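Local atomic coordinates of putative CRISPR-associated endoribonuclease-like protein Cas6 (Pyrococcus furiosus, PDB entry 3UFC), a protein that binds CRISPR RNA and is a Cas6-like putative endoribonuclease of the CRISPR adaptive immune system, which protects against mobile genetic elements. Residues Ile18-Val31 and Leu45-Ile59. Sequence-based numbering, arbitrary orientation.
Sequences IPFNYNYELYSQIV and LESPHGYWTFSRIII
The guanidinium of Arg56 closes on the turn that leads into helix 23-37 and grips Phe20 O end-on with two nitrogens, NH2 to Phe20 O at 2.9 Å on an in-plane lone pair and NH1 at 3.0 Å. NH1 also donates to Asn23 OD1 (2.8 Å), the amide and guanidinium being nearly coplanar. Bends at chi2 and chi3 fold the chain so that the guanidinium stacks nearly parallel over the hydroxyl end of the Tyr22 ring, the planes 7° apart, with Tyr22 OH above its centre. Ile57 CD1 makes a CH-pi contact on the opposite face, 3.9 Å from the ring centroid, so Tyr22 is sandwiched. Its hydroxyl accepts directly from Ile57 N (2.8 Å) and is linked to Ile57 O only through a water.

Farther along the helix the packing is apolar. Leu26 CD2 meets Phe54 CE2 at 3.6 Å, Tyr27 CB sits at the edge of the Phe54 ring, and Ile30 CD1 lies over one face. Ile30 CG2 touches Trp52 CH2 (3.7 Å), while Trp52 NE1 is tied almost straight (174°) to Leu45 O, fixing the indole beside Tyr27. Val31 sets CG2 against Leu45 CB and CG1 beside the Glu46 side chain.

Helix 23-37 thus packs against strand 53-59, at one edge of the five-stranded antiparallel sheet of the N-terminal ferredoxin-like domain, and also touches strand 101-104 at the other; Ile92 of helix 86-98 flanks Ile30 and Trp52.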
loop_
_atom_site.group_PDB
_atom_site.type_symbol
_atom_site.label_atom_id
_atom_site.label_comp_id
_atom_site.label_asym_id
_atom_site.label_seq_id
_atom_site.Cartn_x
_atom_site.Cartn_y
_atom_site.Cartn_z
ATOM N N ILE A 18 -6.229 5.243 -17.886
ATOM C CA ILE A 18 -6.376 5.856 -16.572
ATOM C C ILE A 18 -5.125 6.667 -16.256
ATOM O O ILE A 18 -4.034 6.347 -16.724
ATOM C CB ILE A 18 -6.549 4.798 -15.450
ATOM C CG1 ILE A 18 -5.297 3.920 -15.360
ATOM C CG2 ILE A 18 -7.787 3.962 -15.710
ATOM C CD1 ILE A 18 -5.311 2.926 -14.197
ATOM N N PRO A 19 -5.270 7.735 -15.466
ATOM C CA PRO A 19 -4.099 8.547 -15.122
ATOM C C PRO A 19 -3.164 7.735 -14.225
ATOM O O PRO A 19 -3.603 6.781 -13.575
ATOM C CB PRO A 19 -4.714 9.748 -14.407
ATOM C CG PRO A 19 -5.948 9.166 -13.771
ATOM C CD PRO A 19 -6.499 8.291 -14.873
ATOM N N PHE A 20 -1.884 8.094 -14.195
ATOM C CA PHE A 20 -0.925 7.371 -13.363
ATOM C C PHE A 20 -1.110 7.655 -11.870
ATOM O O PHE A 20 -0.968 6.757 -11.042
ATOM C CB PHE A 20 0.530 7.748 -13.688
ATOM C CG PHE A 20 0.913 7.619 -15.132
ATOM C CD1 PHE A 20 0.888 8.732 -15.973
ATOM C CD2 PHE A 20 1.382 6.410 -15.636
ATOM C CE1 PHE A 20 1.335 8.647 -17.292
ATOM C CE2 PHE A 20 1.830 6.312 -16.956
ATOM C CZ PHE A 20 1.808 7.433 -17.783
ATOM N N ASN A 21 -1.412 8.908 -11.539
ATOM C CA ASN A 21 -1.541 9.352 -10.147
ATOM C C ASN A 21 -2.948 9.326 -9.555
ATOM O O ASN A 21 -3.519 10.374 -9.252
ATOM C CB ASN A 21 -0.972 10.772 -10.041
ATOM C CG ASN A 21 0.366 10.912 -10.741
ATOM O OD1 ASN A 21 1.374 10.364 -10.299
ATOM N ND2 ASN A 21 0.378 11.638 -11.855
ATOM N N TYR A 22 -3.487 8.128 -9.342
ATOM C CA TYR A 22 -4.841 7.989 -8.812
ATOM C C TYR A 22 -4.928 7.663 -7.323
ATOM O O TYR A 22 -6.027 7.524 -6.783
ATOM C CB TYR A 22 -5.575 6.897 -9.603
ATOM C CG TYR A 22 -4.821 5.588 -9.622
ATOM C CD1 TYR A 22 -4.773 4.768 -8.491
ATOM C CD2 TYR A 22 -4.101 5.199 -10.746
ATOM C CE1 TYR A 22 -4.017 3.591 -8.485
ATOM C CE2 TYR A 22 -3.346 4.029 -10.750
ATOM C CZ TYR A 22 -3.306 3.232 -9.619
ATOM O OH TYR A 22 -2.535 2.091 -9.624
ATOM N N ASN A 23 -3.786 7.552 -6.654
ATOM C CA ASN A 23 -3.793 7.190 -5.238
ATOM C C ASN A 23 -4.767 7.911 -4.319
ATOM O O ASN A 23 -5.563 7.268 -3.640
ATOM C CB ASN A 23 -2.385 7.278 -4.654
ATOM C CG ASN A 23 -1.522 6.115 -5.073
ATOM O OD1 ASN A 23 -1.065 6.046 -6.212
ATOM N ND2 ASN A 23 -1.314 5.171 -4.156
ATOM N N TYR A 24 -4.729 9.237 -4.286
ATOM C CA TYR A 24 -5.628 9.952 -3.387
ATOM C C TYR A 24 -7.100 9.761 -3.735
ATOM O O TYR A 24 -7.943 9.669 -2.841
ATOM C CB TYR A 24 -5.305 11.449 -3.362
ATOM C CG TYR A 24 -5.997 12.166 -2.231
ATOM C CD1 TYR A 24 -5.647 11.910 -0.907
ATOM C CD2 TYR A 24 -7.009 13.088 -2.478
ATOM C CE1 TYR A 24 -6.290 12.554 0.147
ATOM C CE2 TYR A 24 -7.659 13.742 -1.429
ATOM C CZ TYR A 24 -7.293 13.469 -0.122
ATOM O OH TYR A 24 -7.925 14.116 0.918
ATOM N N GLU A 25 -7.407 9.708 -5.026
ATOM C CA GLU A 25 -8.786 9.519 -5.470
ATOM C C GLU A 25 -9.296 8.131 -5.072
ATOM O O GLU A 25 -10.427 7.983 -4.612
ATOM C CB GLU A 25 -8.884 9.692 -6.990
ATOM C CG GLU A 25 -10.319 9.661 -7.503
ATOM C CD GLU A 25 -10.429 9.902 -8.999
ATOM O OE1 GLU A 25 -11.571 10.039 -9.488
ATOM O OE2 GLU A 25 -9.383 9.950 -9.685
ATOM N N LEU A 26 -8.453 7.118 -5.250
ATOM C CA LEU A 26 -8.817 5.744 -4.896
ATOM C C LEU A 26 -8.984 5.637 -3.378
ATOM O O LEU A 26 -9.976 5.105 -2.877
ATOM C CB LEU A 26 -7.731 4.779 -5.389
ATOM C CG LEU A 26 -7.910 3.289 -5.088
ATOM C CD1 LEU A 26 -9.311 2.829 -5.498
ATOM C CD2 LEU A 26 -6.841 2.500 -5.841
ATOM N N TYR A 27 -7.998 6.153 -2.653
ATOM C CA TYR A 27 -8.015 6.175 -1.192
ATOM C C TYR A 27 -9.306 6.807 -0.675
ATOM O O TYR A 27 -9.973 6.264 0.208
ATOM C CB TYR A 27 -6.813 6.990 -0.696
ATOM C CG TYR A 27 -6.937 7.548 0.708
ATOM C CD1 TYR A 27 -6.836 6.720 1.825
ATOM C CD2 TYR A 27 -7.099 8.919 0.917
ATOM C CE1 TYR A 27 -6.886 7.245 3.120
ATOM C CE2 TYR A 27 -7.148 9.454 2.206
ATOM C CZ TYR A 27 -7.039 8.612 3.299
ATOM O OH TYR A 27 -7.059 9.134 4.568
ATOM N N SER A 28 -9.642 7.969 -1.227
ATOM C CA SER A 28 -10.837 8.708 -0.826
ATOM C C SER A 28 -12.115 7.893 -0.994
ATOM O O SER A 28 -12.965 7.868 -0.105
ATOM C CB SER A 28 -10.947 10.002 -1.640
ATOM O OG SER A 28 -9.811 10.832 -1.433
ATOM N N GLN A 29 -12.249 7.226 -2.136
ATOM C CA GLN A 29 -13.436 6.426 -2.400
ATOM C C GLN A 29 -13.558 5.241 -1.451
ATOM O O GLN A 29 -14.651 4.930 -0.982
ATOM C CB GLN A 29 -13.438 5.955 -3.853
ATOM C CG GLN A 29 -13.560 7.108 -4.842
ATOM C CD GLN A 29 -13.398 6.662 -6.278
ATOM O OE1 GLN A 29 -14.308 6.088 -6.869
ATOM N NE2 GLN A 29 -12.223 6.912 -6.843
ATOM N N ILE A 30 -12.442 4.578 -1.161
ATOM C CA ILE A 30 -12.474 3.441 -0.246
ATOM C C ILE A 30 -12.925 3.927 1.133
ATOM O O ILE A 30 -13.806 3.328 1.759
ATOM C CB ILE A 30 -11.078 2.770 -0.128
ATOM C CG1 ILE A 30 -10.658 2.205 -1.482
ATOM C CG2 ILE A 30 -11.112 1.670 0.934
ATOM C CD1 ILE A 30 -9.217 1.692 -1.540
ATOM N N VAL A 31 -12.329 5.022 1.601
ATOM C CA VAL A 31 -12.682 5.574 2.907
ATOM C C VAL A 31 -14.148 6.024 2.925
ATOM O O VAL A 31 -14.873 5.785 3.894
ATOM C CB VAL A 31 -11.786 6.782 3.275
ATOM C CG1 VAL A 31 -12.283 7.422 4.567
ATOM C CG2 VAL A 31 -10.331 6.330 3.428
ATOM N N LEU A 45 -8.824 4.679 9.225
ATOM C CA LEU A 45 -8.510 4.681 7.805
ATOM C C LEU A 45 -7.678 5.880 7.373
ATOM O O LEU A 45 -6.805 5.750 6.515
ATOM C CB LEU A 45 -9.805 4.647 6.992
ATOM C CG LEU A 45 -10.304 3.330 6.387
ATOM C CD1 LEU A 45 -9.901 2.143 7.229
ATOM C CD2 LEU A 45 -11.823 3.419 6.228
ATOM N N GLU A 46 -7.941 7.040 7.976
ATOM C CA GLU A 46 -7.239 8.273 7.619
ATOM C C GLU A 46 -5.984 8.567 8.437
ATOM O O GLU A 46 -5.240 9.497 8.124
ATOM C CB GLU A 46 -8.195 9.470 7.730
ATOM C CG GLU A 46 -9.494 9.314 6.948
ATOM C CD GLU A 46 -10.305 10.603 6.884
ATOM O OE1 GLU A 46 -10.440 11.274 7.929
ATOM O OE2 GLU A 46 -10.809 10.939 5.789
ATOM N N SER A 47 -5.743 7.781 9.478
ATOM C CA SER A 47 -4.574 8.000 10.323
ATOM C C SER A 47 -3.261 7.788 9.582
ATOM O O SER A 47 -3.084 6.788 8.885
ATOM C CB SER A 47 -4.616 7.075 11.538
ATOM O OG SER A 47 -3.356 7.046 12.189
ATOM N N PRO A 48 -2.317 8.733 9.729
ATOM C CA PRO A 48 -1.018 8.615 9.060
ATOM C C PRO A 48 -0.151 7.476 9.609
ATOM O O PRO A 48 0.913 7.195 9.067
ATOM C CB PRO A 48 -0.388 9.992 9.287
ATOM C CG PRO A 48 -0.944 10.389 10.628
ATOM C CD PRO A 48 -2.406 9.994 10.487
ATOM N N HIS A 49 -0.594 6.818 10.680
ATOM C CA HIS A 49 0.189 5.714 11.236
ATOM C C HIS A 49 0.013 4.418 10.438
ATOM O O HIS A 49 0.669 3.413 10.710
ATOM C CB HIS A 49 -0.166 5.477 12.700
ATOM C CG HIS A 49 0.144 6.640 13.586
ATOM N ND1 HIS A 49 -0.802 7.576 13.944
ATOM C CD2 HIS A 49 1.301 7.034 14.167
ATOM C CE1 HIS A 49 -0.241 8.496 14.709
ATOM N NE2 HIS A 49 1.035 8.192 14.859
ATOM N N GLY A 50 -0.879 4.457 9.456
ATOM C CA GLY A 50 -1.101 3.306 8.602
ATOM C C GLY A 50 -1.707 2.080 9.245
ATOM O O GLY A 50 -1.002 1.107 9.505
ATOM N N TYR A 51 -3.014 2.123 9.490
ATOM C CA TYR A 51 -3.721 0.995 10.085
ATOM C C TYR A 51 -4.068 -0.027 9.011
ATOM O O TYR A 51 -4.648 -1.072 9.301
ATOM C CB TYR A 51 -5.013 1.456 10.766
ATOM C CG TYR A 51 -4.809 2.102 12.116
ATOM C CD1 TYR A 51 -4.294 3.395 12.231
ATOM C CD2 TYR A 51 -5.134 1.418 13.282
ATOM C CE1 TYR A 51 -4.113 3.989 13.487
ATOM C CE2 TYR A 51 -4.957 1.996 14.533
ATOM C CZ TYR A 51 -4.449 3.278 14.630
ATOM O OH TYR A 51 -4.285 3.835 15.873
ATOM N N TRP A 52 -3.711 0.285 7.769
ATOM C CA TRP A 52 -3.982 -0.611 6.650
ATOM C C TRP A 52 -3.157 -0.167 5.455
ATOM O O TRP A 52 -2.457 0.849 5.516
ATOM C CB TRP A 52 -5.473 -0.573 6.280
ATOM C CG TRP A 52 -5.938 0.775 5.773
ATOM C CD1 TRP A 52 -5.882 1.967 6.442
ATOM C CD2 TRP A 52 -6.533 1.060 4.497
ATOM N NE1 TRP A 52 -6.406 2.976 5.662
ATOM C CE2 TRP A 52 -6.812 2.448 4.465
ATOM C CE3 TRP A 52 -6.856 0.278 3.377
ATOM C CZ2 TRP A 52 -7.401 3.070 3.355
ATOM C CZ3 TRP A 52 -7.441 0.899 2.272
ATOM C CH2 TRP A 52 -7.707 2.284 2.273
ATOM N N THR A 53 -3.246 -0.923 4.368
ATOM C CA THR A 53 -2.523 -0.594 3.150
ATOM C C THR A 53 -3.273 -1.145 1.948
ATOM O O THR A 53 -4.186 -1.959 2.098
ATOM C CB THR A 53 -1.099 -1.214 3.152
ATOM O OG1 THR A 53 -0.433 -0.881 1.932
ATOM C CG2 THR A 53 -1.164 -2.735 3.256
ATOM N N PHE A 54 -2.914 -0.667 0.764
ATOM C CA PHE A 54 -3.497 -1.194 -0.457
ATOM C C PHE A 54 -2.482 -1.075 -1.577
ATOM O O PHE A 54 -1.561 -0.259 -1.518
ATOM C CB PHE A 54 -4.856 -0.546 -0.814
ATOM C CG PHE A 54 -4.806 0.924 -1.171
ATOM C CD1 PHE A 54 -5.008 1.899 -0.197
ATOM C CD2 PHE A 54 -4.682 1.325 -2.500
ATOM C CE1 PHE A 54 -5.099 3.258 -0.543
ATOM C CE2 PHE A 54 -4.770 2.680 -2.861
ATOM C CZ PHE A 54 -4.981 3.646 -1.878
ATOM N N SER A 55 -2.631 -1.932 -2.577
ATOM C CA SER A 55 -1.717 -1.972 -3.704
ATOM C C SER A 55 -2.070 -0.970 -4.789
ATOM O O SER A 55 -3.062 -0.247 -4.707
ATOM C CB SER A 55 -1.751 -3.356 -4.341
ATOM O OG SER A 55 -2.972 -3.527 -5.060
ATOM N N ARG A 56 -1.226 -0.939 -5.807
ATOM C CA ARG A 56 -1.484 -0.109 -6.963
ATOM C C ARG A 56 -2.452 -1.001 -7.753
ATOM O O ARG A 56 -2.571 -2.200 -7.472
ATOM C CB ARG A 56 -0.189 0.120 -7.746
ATOM C CG ARG A 56 0.760 1.142 -7.102
ATOM C CD ARG A 56 0.324 2.570 -7.408
ATOM N NE ARG A 56 0.524 2.883 -8.819
ATOM C CZ ARG A 56 0.041 3.957 -9.434
ATOM N NH1 ARG A 56 -0.680 4.844 -8.763
ATOM N NH2 ARG A 56 0.263 4.130 -10.729
ATOM N N ILE A 57 -3.162 -0.433 -8.716
ATOM C CA ILE A 57 -4.082 -1.242 -9.504
ATOM C C ILE A 57 -3.204 -2.156 -10.365
ATOM O O ILE A 57 -2.386 -1.680 -11.152
ATOM C CB ILE A 57 -4.987 -0.345 -10.391
ATOM C CG1 ILE A 57 -5.878 0.528 -9.501
ATOM C CG2 ILE A 57 -5.848 -1.207 -11.306
ATOM C CD1 ILE A 57 -6.694 1.576 -10.260
ATOM N N ILE A 58 -3.353 -3.465 -10.188
ATOM C CA ILE A 58 -2.558 -4.439 -10.935
ATOM C C ILE A 58 -3.288 -4.859 -12.210
ATOM O O ILE A 58 -4.329 -5.513 -12.161
ATOM C CB ILE A 58 -2.264 -5.689 -10.067
ATOM C CG1 ILE A 58 -1.637 -5.257 -8.736
ATOM C CG2 ILE A 58 -1.323 -6.638 -10.804
ATOM C CD1 ILE A 58 -0.322 -4.532 -8.885
ATOM N N ILE A 59 -2.723 -4.474 -13.348
ATOM C CA ILE A 59 -3.297 -4.765 -14.657
ATOM C C ILE A 59 -2.440 -5.785 -15.414
ATOM O O ILE A 59 -1.278 -5.526 -15.721
ATOM C CB ILE A 59 -3.404 -3.458 -15.464
ATOM C CG1 ILE A 59 -4.182 -2.422 -14.645
ATOM C CG2 ILE A 59 -4.098 -3.712 -16.791
ATOM C CD1 ILE A 59 -4.035 -1.000 -15.128
HETATM O O HOH W 1 -1.617 0.995 -11.711
HETATM O O HOH W 2 -1.416 2.239 -4.619
#